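Local coordinates for protein 2-keto-3-deoxy-D-arabinonate dehydratase (PDB 2Q1A) that catalyses the metal-dependent dehydration of 2-dehydro-3-deoxy-D-arabinonate to 2,5-dioxopentanoate, a step in the oxidation of pentoses to 2-oxoglutarate, at residues 141-146 with 162-167; 115-120 with 181-186. One frame throughout, in Å; residues are numbered along the deposited sequence.

Interaction 1 (141-146 with 162-167); sequences LPEPEL and MDDVSA. With MG (magnesium ion), chain B; 2KT (2-ketobutyric acid), chain C.
Glu143, Glu145 and Asp164 meet across the two segments at a magnesium ion, which each holds through a single carboxylate oxygen. Glu143 OE2 lies 2.1 Å from the metal, and Glu145 OE1 and Asp164 OD2 complete the protein's share. The 2-ketobutyric acid chelates through its keto oxygen O3 and carboxylate O, and a water is the sixth ligand. Glu143 and Asp164 run side by side, their carboxylate planes 78° apart; the oxygens OE2 of Glu143 and OD2 of Asp164 approach to 2.9 Å because both bind the ion. Both glutamates have CG anti to the carbonyl carbon and an extended chain beyond it (chi2 -173° for Glu143), a shape that carries the carboxylates out to the metal. Outside the segments, Arg89 pairs with OE1 of Glu143, Thr253 and Gly255 hold OE2 of Glu145, and Lys182 NZ also approaches OD2 of Asp164.

Backbone hydrogen bonds pair the strands that carry these ligands. Leu141 and Ser166 form an antiparallel hydrogen-bonded pair, with Ser166 N to Leu141 O at 3.1 Å, and so do Glu145 and Met162, where Met162 N reaches Glu145 O at 2.9 Å with a nearly straight N-H...O angle of 174°. Between these pairs Asp164 N bonds to Glu143 O (3.0 Å), while Asp164 itself centres an inverse gamma turn.

Two side chains bond to backbone atoms. Asp163 OD1 accepts a weak bond from Glu143 N at 3.1 Å and lies against Pro142 CB at 3.4 Å. Within 162-167, Ser166 OG donates to Asp164 O at 2.8 Å, from above the carbonyl plane.

The arrangement is a beta hairpin of strands 140-150 and 156-167 presenting the Glu-Glu-Asp metal site of the fumarylacetoacetate hydrolase family.

Interaction 2 (115-120 with 181-186); sequences IFFKAT and SKIYAG. With 2KT (2-ketobutyric acid), chain C.
A buried contact, part polar and part apolar, joins strand 114-119 to the C-terminal end of helix 178-182 and the loop that follows, beside the substrate pocket. Its polar element is the ammonium of Lys118: NZ donates to Lys182 O at 2.7 Å, in the carbonyl plane and on a lone pair (C=O...N angle 133°). The Lys118 chain bends at chi2 (59°), and its end comes back to the helix although CB points away. The same NZ also bonds to Cys187 O and forms a salt bridge with Asp164 OD1.

Lys182 and Phe116 cross at about a right angle, with Lys182 CD 3.7 Å from Phe116 CE1, an oblique approach to the ring. Lys182 is a substrate-binding residue, and past the ring its NZ gives a hydrogen bond to the keto oxygen O3 of 2-ketobutyric acid at 2.9 Å. Ser166 OG also hydrogen-bonds to that nitrogen, and Asp164 OD2 lies so close to it that the exact distance is doubtful.

The strand carries a classic beta bulge here, Lys118 and Ala119 both facing Val76. Ile183 packs beside the bulge, placing CG1 3.4 Å from Lys118 O. Its CD1 reaches the edge of the Phe117 ring, near the ring plane, at 4.2 Å from CD1 of Phe117. The Phe117 ring stacks on Phe117 of the second subunit, and Ile183 packs on Trp77 of that subunit.

How the interactions relate
Both contacts are buried, but interaction 1 lies deeper, about 7 Å from the chain centre to its own centre, against about 12 Å for interaction 2. Interaction 1 pairs two strands of a hairpin through backbone bonds and metal ligation; interaction 2 joins a strand to a helix end through lysine and apolar contacts, and alone of the two reaches a neighbouring subunit. Along the chain, 141-146 and 162-167 sit inside the loop closed by 115-120 and 181-186. Asp164 connects them, its two carboxylate oxygens turned to Lys118 and Lys182. Val165 O packs 2.9 Å from Lys118 NZ, and both interactions reach the same bound ketoacid.

Interaction 1 (141-146 with 162-167)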
ATOM      1  N   LEU A 141     -29.725 -24.382 -15.146  1.00 39.06           N
ATOM      2  CA  LEU A 141     -30.791 -24.007 -14.221  1.00 39.02           C
ATOM      3  C   LEU A 141     -30.278 -23.183 -13.044  1.00 39.13           C
ATOM      4  O   LEU A 141     -29.183 -23.442 -12.543  1.00 39.86           O
ATOM      5  CB  LEU A 141     -31.503 -25.258 -13.683  1.00 38.77           C
ATOM      6  CG  LEU A 141     -32.392 -26.090 -14.616  1.00 38.47           C
ATOM      7  CD1 LEU A 141     -32.997 -27.269 -13.850  1.00 37.46           C
ATOM      8  CD2 LEU A 141     -33.494 -25.239 -15.269  1.00 37.59           C
ATOM      9  N   PRO A 142     -31.060 -22.187 -12.596  1.00 39.05           N
ATOM     10  CA  PRO A 142     -30.668 -21.490 -11.378  1.00 38.88           C
ATOM     11  C   PRO A 142     -31.077 -22.295 -10.147  1.00 38.85           C
ATOM     12  O   PRO A 142     -32.132 -22.933 -10.153  1.00 39.16           O
ATOM     13  CB  PRO A 142     -31.462 -20.184 -11.453  1.00 38.93           C
ATOM     14  CG  PRO A 142     -32.696 -20.537 -12.239  1.00 38.70           C
ATOM     15  CD  PRO A 142     -32.314 -21.653 -13.171  1.00 38.95           C
ATOM     16  N   GLU A 143     -30.247 -22.281  -9.109  1.00 38.50           N
ATOM     17  CA  GLU A 143     -30.590 -22.974  -7.877  1.00 38.00           C
ATOM     18  C   GLU A 143     -30.772 -21.981  -6.722  1.00 37.95           C
ATOM     19  O   GLU A 143     -29.796 -21.442  -6.193  1.00 38.15           O
ATOM     20  CB  GLU A 143     -29.558 -24.060  -7.556  1.00 37.92           C
ATOM     21  CG  GLU A 143     -29.504 -25.200  -8.593  1.00 37.90           C
ATOM     22  CD  GLU A 143     -28.594 -26.367  -8.183  1.00 38.00           C
ATOM     23  OE1 GLU A 143     -28.464 -27.335  -8.972  1.00 36.87           O
ATOM     24  OE2 GLU A 143     -28.008 -26.316  -7.076  1.00 37.19           O
ATOM     25  N   PRO A 144     -32.033 -21.717  -6.342  1.00 37.73           N
ATOM     26  CA  PRO A 144     -32.325 -20.780  -5.258  1.00 37.61           C
ATOM     27  C   PRO A 144     -31.943 -21.379  -3.919  1.00 37.28           C
ATOM     28  O   PRO A 144     -32.455 -22.435  -3.548  1.00 37.51           O
ATOM     29  CB  PRO A 144     -33.847 -20.588  -5.347  1.00 37.75           C
ATOM     30  CG  PRO A 144     -34.355 -21.803  -6.028  1.00 37.63           C
ATOM     31  CD  PRO A 144     -33.257 -22.287  -6.935  1.00 37.92           C
ATOM     32  N   GLU A 145     -31.035 -20.717  -3.207  1.00 36.83           N
ATOM     33  CA  GLU A 145     -30.485 -21.274  -1.973  1.00 36.28           C
ATOM     34  C   GLU A 145     -30.299 -20.219  -0.890  1.00 36.01           C
ATOM     35  O   GLU A 145     -29.989 -19.063  -1.180  1.00 36.25           O
ATOM     36  CB  GLU A 145     -29.147 -21.962  -2.260  1.00 36.07           C
ATOM     37  CG  GLU A 145     -29.201 -23.017  -3.362  1.00 36.05           C
ATOM     38  CD  GLU A 145     -27.952 -23.879  -3.452  1.00 36.44           C
ATOM     39  OE1 GLU A 145     -27.837 -24.642  -4.439  1.00 36.32           O
ATOM     40  OE2 GLU A 145     -27.090 -23.815  -2.542  1.00 36.05           O
ATOM     41  N   LEU A 146     -30.508 -20.622   0.358  1.00 35.56           N
ATOM     42  CA  LEU A 146     -30.101 -19.818   1.500  1.00 35.42           C
ATOM     43  C   LEU A 146     -28.600 -20.027   1.727  1.00 35.65           C
ATOM     44  O   LEU A 146     -28.102 -21.163   1.687  1.00 35.62           O
ATOM     45  CB  LEU A 146     -30.890 -20.212   2.753  1.00 35.31           C
ATOM     46  CG  LEU A 146     -30.505 -19.554   4.082  1.00 35.25           C
ATOM     47  CD1 LEU A 146     -30.918 -18.089   4.110  1.00 34.74           C
ATOM     48  CD2 LEU A 146     -31.119 -20.311   5.258  1.00 35.09           C
ATOM     49  N   MET A 162     -28.487 -16.853  -2.395  1.00 32.17           N
ATOM     50  CA  MET A 162     -27.545 -17.230  -3.447  1.00 32.38           C
ATOM     51  C   MET A 162     -28.210 -18.012  -4.571  1.00 32.37           C
ATOM     52  O   MET A 162     -29.141 -18.793  -4.351  1.00 32.12           O
ATOM     53  CB  MET A 162     -26.340 -18.017  -2.897  1.00 32.36           C
ATOM     54  CG  MET A 162     -25.218 -18.246  -3.926  1.00 31.85           C
ATOM     55  SD  MET A 162     -23.601 -18.692  -3.243  1.00 33.04           S
ATOM     56  CE  MET A 162     -22.963 -17.087  -2.774  1.00 31.87           C
ATOM     57  N   ASP A 163     -27.694 -17.789  -5.770  1.00 32.43           N
ATOM     58  CA  ASP A 163     -28.056 -18.545  -6.939  1.00 32.82           C
ATOM     59  C   ASP A 163     -26.876 -19.443  -7.350  1.00 32.99           C
ATOM     60  O   ASP A 163     -25.900 -18.975  -7.940  1.00 33.04           O
ATOM     61  CB  ASP A 163     -28.433 -17.572  -8.055  1.00 32.87           C
ATOM     62  CG  ASP A 163     -28.998 -18.261  -9.277  1.00 33.44           C
ATOM     63  OD1 ASP A 163     -28.913 -19.503  -9.372  1.00 33.37           O
ATOM     64  OD2 ASP A 163     -29.525 -17.543 -10.157  1.00 34.56           O
ATOM     65  N   ASP A 164     -26.973 -20.731  -7.033  1.00 33.03           N
ATOM     66  CA  ASP A 164     -25.985 -21.712  -7.473  1.00 33.31           C
ATOM     67  C   ASP A 164     -26.257 -22.118  -8.933  1.00 33.73           C
ATOM     68  O   ASP A 164     -26.833 -23.172  -9.220  1.00 33.67           O
ATOM     69  CB  ASP A 164     -25.954 -22.916  -6.501  1.00 33.05           C
ATOM     70  CG  ASP A 164     -25.077 -24.072  -6.990  1.00 32.41           C
ATOM     71  OD1 ASP A 164     -24.137 -23.862  -7.781  1.00 31.08           O
ATOM     72  OD2 ASP A 164     -25.337 -25.217  -6.569  1.00 32.69           O
ATOM     73  N   VAL A 165     -25.826 -21.267  -9.857  1.00 34.25           N
ATOM     74  CA  VAL A 165     -26.044 -21.500 -11.285  1.00 34.93           C
ATOM     75  C   VAL A 165     -25.345 -22.794 -11.730  1.00 35.32           C
ATOM     76  O   VAL A 165     -24.142 -22.951 -11.536  1.00 35.66           O
ATOM     77  CB  VAL A 165     -25.587 -20.273 -12.130  1.00 34.76           C
ATOM     78  CG1 VAL A 165     -26.023 -20.410 -13.571  1.00 34.96           C
ATOM     79  CG2 VAL A 165     -26.147 -18.984 -11.541  1.00 34.46           C
ATOM     80  N   SER A 166     -26.105 -23.719 -12.316  1.00 35.95           N
ATOM     81  CA  SER A 166     -25.573 -25.050 -12.658  1.00 36.54           C
ATOM     82  C   SER A 166     -25.858 -25.492 -14.101  1.00 36.84           C
ATOM     83  O   SER A 166     -27.018 -25.544 -14.520  1.00 36.94           O
ATOM     84  CB  SER A 166     -26.122 -26.111 -11.689  1.00 36.47           C
ATOM     85  OG  SER A 166     -26.106 -25.664 -10.341  1.00 36.17           O
ATOM     86  N   ALA A 167     -24.799 -25.817 -14.849  1.00 37.29           N
ATOM     87  CA  ALA A 167     -24.929 -26.493 -16.152  1.00 37.66           C
ATOM     88  C   ALA A 167     -25.331 -27.956 -15.946  1.00 38.15           C
ATOM     89  O   ALA A 167     -24.500 -28.870 -16.032  1.00 38.19           O
ATOM     90  CB  ALA A 167     -23.632 -26.394 -16.954  1.00 37.38           C
TER
HETATM   91 MG    MG B 294     -26.792 -26.101  -5.429  1.00 26.37          MG
HETATM   92  C4  2KT C 295     -25.339 -30.404  -6.419  1.00 32.91           C
HETATM   93  C3  2KT C 295     -26.287 -30.329  -5.548  1.00 33.61           C
HETATM   94  C2  2KT C 295     -26.676 -29.144  -5.301  1.00 33.46           C
HETATM   95  O3  2KT C 295     -26.098 -28.164  -5.779  1.00 33.80           O
HETATM   96  C   2KT C 295     -27.735 -28.938  -4.506  1.00 33.19           C
HETATM   97  OXT 2KT C 295     -28.345 -29.908  -4.001  1.00 33.38           O
HETATM   98  O   2KT C 295     -28.106 -27.760  -4.277  1.00 33.19           O
HETATM   99  O   HOH W   1     -25.781 -25.984  -3.474  1.00 34.10           O

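Interaction 2 (115-120 with 181-186)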
ATOM      1  N   ILE A 115     -20.077 -31.574  -0.134  1.00 38.65           N
ATOM      2  CA  ILE A 115     -19.510 -30.233  -0.070  1.00 37.62           C
ATOM      3  C   ILE A 115     -18.594 -30.085  -1.284  1.00 37.01           C
ATOM      4  O   ILE A 115     -17.758 -30.959  -1.544  1.00 36.88           O
ATOM      5  CB  ILE A 115     -18.673 -30.024   1.230  1.00 37.78           C
ATOM      6  CG1 ILE A 115     -19.490 -30.340   2.495  1.00 37.42           C
ATOM      7  CG2 ILE A 115     -18.037 -28.624   1.282  1.00 37.04           C
ATOM      8  CD1 ILE A 115     -20.472 -29.269   2.935  1.00 38.14           C
ATOM      9  N   PHE A 116     -18.765 -28.991  -2.029  1.00 35.88           N
ATOM     10  CA  PHE A 116     -17.940 -28.718  -3.210  1.00 34.90           C
ATOM     11  C   PHE A 116     -17.498 -27.260  -3.243  1.00 34.28           C
ATOM     12  O   PHE A 116     -18.097 -26.410  -2.577  1.00 34.08           O
ATOM     13  CB  PHE A 116     -18.684 -29.093  -4.501  1.00 35.06           C
ATOM     14  CG  PHE A 116     -19.984 -28.352  -4.696  1.00 35.03           C
ATOM     15  CD1 PHE A 116     -20.030 -27.187  -5.463  1.00 34.40           C
ATOM     16  CD2 PHE A 116     -21.162 -28.816  -4.107  1.00 34.82           C
ATOM     17  CE1 PHE A 116     -21.228 -26.487  -5.638  1.00 34.70           C
ATOM     18  CE2 PHE A 116     -22.369 -28.122  -4.271  1.00 35.66           C
ATOM     19  CZ  PHE A 116     -22.401 -26.954  -5.044  1.00 34.94           C
ATOM     20  N   PHE A 117     -16.443 -26.978  -4.008  1.00 33.51           N
ATOM     21  CA  PHE A 117     -15.989 -25.599  -4.207  1.00 33.06           C
ATOM     22  C   PHE A 117     -16.822 -24.941  -5.297  1.00 32.98           C
ATOM     23  O   PHE A 117     -16.967 -25.489  -6.399  1.00 32.96           O
ATOM     24  CB  PHE A 117     -14.499 -25.545  -4.565  1.00 32.63           C
ATOM     25  CG  PHE A 117     -13.944 -24.145  -4.637  1.00 32.44           C
ATOM     26  CD1 PHE A 117     -13.711 -23.532  -5.869  1.00 31.85           C
ATOM     27  CD2 PHE A 117     -13.666 -23.430  -3.474  1.00 32.22           C
ATOM     28  CE1 PHE A 117     -13.201 -22.232  -5.943  1.00 31.19           C
ATOM     29  CE2 PHE A 117     -13.161 -22.122  -3.541  1.00 32.31           C
ATOM     30  CZ  PHE A 117     -12.931 -21.526  -4.779  1.00 31.53           C
ATOM     31  N   LYS A 118     -17.358 -23.765  -4.992  1.00 33.05           N
ATOM     32  CA  LYS A 118     -18.299 -23.096  -5.894  1.00 33.23           C
ATOM     33  C   LYS A 118     -17.697 -21.962  -6.724  1.00 33.38           C
ATOM     34  O   LYS A 118     -17.826 -21.972  -7.953  1.00 33.90           O
ATOM     35  CB  LYS A 118     -19.545 -22.618  -5.134  1.00 33.08           C
ATOM     36  CG  LYS A 118     -20.546 -21.834  -5.982  1.00 33.43           C
ATOM     37  CD  LYS A 118     -21.063 -22.640  -7.170  1.00 32.77           C
ATOM     38  CE  LYS A 118     -21.742 -21.734  -8.184  1.00 32.06           C
ATOM     39  NZ  LYS A 118     -22.274 -22.491  -9.356  1.00 31.59           N
ATOM     40  N   ALA A 119     -17.048 -20.994  -6.068  1.00 33.39           N
ATOM     41  CA  ALA A 119     -16.556 -19.801  -6.760  1.00 33.07           C
ATOM     42  C   ALA A 119     -15.488 -19.005  -6.004  1.00 33.04           C
ATOM     43  O   ALA A 119     -15.428 -19.029  -4.772  1.00 32.98           O
ATOM     44  CB  ALA A 119     -17.735 -18.874  -7.108  1.00 32.98           C
ATOM     45  N   THR A 120     -14.657 -18.305  -6.776  1.00 32.96           N
ATOM     46  CA  THR A 120     -13.825 -17.210  -6.291  1.00 33.31           C
ATOM     47  C   THR A 120     -14.619 -15.902  -6.464  1.00 33.65           C
ATOM     48  O   THR A 120     -15.551 -15.858  -7.273  1.00 34.01           O
ATOM     49  CB  THR A 120     -12.496 -17.126  -7.079  1.00 33.50           C
ATOM     50  OG1 THR A 120     -12.767 -17.061  -8.488  1.00 33.45           O
ATOM     51  CG2 THR A 120     -11.621 -18.340  -6.788  1.00 32.25           C
ATOM     52  N   SER A 181     -19.354 -27.759 -14.530  1.00 34.47           N
ATOM     53  CA  SER A 181     -20.763 -27.396 -14.535  1.00 33.93           C
ATOM     54  C   SER A 181     -21.074 -26.297 -13.526  1.00 33.43           C
ATOM     55  O   SER A 181     -22.112 -25.637 -13.639  1.00 33.55           O
ATOM     56  CB  SER A 181     -21.633 -28.628 -14.241  1.00 33.85           C
ATOM     57  OG  SER A 181     -21.815 -28.818 -12.846  1.00 33.77           O
ATOM     58  N   LYS A 182     -20.178 -26.110 -12.551  1.00 32.59           N
ATOM     59  CA  LYS A 182     -20.434 -25.248 -11.389  1.00 31.68           C
ATOM     60  C   LYS A 182     -19.577 -23.977 -11.288  1.00 31.40           C
ATOM     61  O   LYS A 182     -19.999 -22.997 -10.671  1.00 31.37           O
ATOM     62  CB  LYS A 182     -20.298 -26.058 -10.093  1.00 31.79           C
ATOM     63  CG  LYS A 182     -21.397 -27.093  -9.849  1.00 30.90           C
ATOM     64  CD  LYS A 182     -22.546 -26.526  -9.049  1.00 30.04           C
ATOM     65  CE  LYS A 182     -23.667 -27.540  -8.904  1.00 30.30           C
ATOM     66  NZ  LYS A 182     -24.812 -27.020  -8.082  1.00 30.28           N
ATOM     67  N   ILE A 183     -18.388 -23.996 -11.894  1.00 31.09           N
ATOM     68  CA  ILE A 183     -17.357 -22.969 -11.662  1.00 30.70           C
ATOM     69  C   ILE A 183     -16.938 -22.307 -12.964  1.00 30.41           C
ATOM     70  O   ILE A 183     -16.273 -22.926 -13.801  1.00 30.22           O
ATOM     71  CB  ILE A 183     -16.061 -23.564 -10.984  1.00 30.96           C
ATOM     72  CG1 ILE A 183     -16.404 -24.451  -9.780  1.00 30.74           C
ATOM     73  CG2 ILE A 183     -15.096 -22.453 -10.569  1.00 30.37           C
ATOM     74  CD1 ILE A 183     -15.264 -25.384  -9.354  1.00 30.83           C
ATOM     75  N   TYR A 184     -17.312 -21.039 -13.114  1.00 30.08           N
ATOM     76  CA  TYR A 184     -17.036 -20.260 -14.322  1.00 29.96           C
ATOM     77  C   TYR A 184     -17.480 -18.811 -14.114  1.00 29.80           C
ATOM     78  O   TYR A 184     -18.137 -18.494 -13.114  1.00 29.85           O
ATOM     79  CB  TYR A 184     -17.737 -20.876 -15.550  1.00 30.12           C
ATOM     80  CG  TYR A 184     -19.247 -21.005 -15.439  1.00 30.08           C
ATOM     81  CD1 TYR A 184     -20.087 -20.019 -15.964  1.00 30.55           C
ATOM     82  CD2 TYR A 184     -19.840 -22.122 -14.840  1.00 29.50           C
ATOM     83  CE1 TYR A 184     -21.482 -20.127 -15.882  1.00 30.07           C
ATOM     84  CE2 TYR A 184     -21.237 -22.244 -14.753  1.00 30.11           C
ATOM     85  CZ  TYR A 184     -22.051 -21.233 -15.277  1.00 30.37           C
ATOM     86  OH  TYR A 184     -23.429 -21.322 -15.200  1.00 30.39           O
ATOM     87  N   ALA A 185     -17.121 -17.935 -15.048  1.00 29.44           N
ATOM     88  CA  ALA A 185     -17.525 -16.525 -14.976  1.00 29.60           C
ATOM     89  C   ALA A 185     -19.048 -16.368 -14.935  1.00 29.53           C
ATOM     90  O   ALA A 185     -19.751 -16.739 -15.876  1.00 29.49           O
ATOM     91  CB  ALA A 185     -16.922 -15.724 -16.131  1.00 29.36           C
ATOM     92  N   GLY A 186     -19.549 -15.842 -13.823  1.00 29.55           N
ATOM     93  CA  GLY A 186     -20.979 -15.605 -13.668  1.00 29.65           C
ATOM     94  C   GLY A 186     -21.770 -16.829 -13.247  1.00 29.94           C
ATOM     95  O   GLY A 186     -22.991 -16.878 -13.453  1.00 29.81           O
TER
HETATM   96  C4  2KT C 295     -25.339 -30.404  -6.419  1.00 32.91           C
HETATM   97  C3  2KT C 295     -26.287 -30.329  -5.548  1.00 33.61           C
HETATM   98  C2  2KT C 295     -26.676 -29.144  -5.301  1.00 33.46           C
HETATM   99  O3  2KT C 295     -26.098 -28.164  -5.779  1.00 33.80           O
HETATM  100  C   2KT C 295     -27.735 -28.938  -4.506  1.00 33.19           C
HETATM  101  OXT 2KT C 295     -28.345 -29.908  -4.001  1.00 33.38           O
HETATM  102  O   2KT C 295     -28.106 -27.760  -4.277  1.00 33.19           O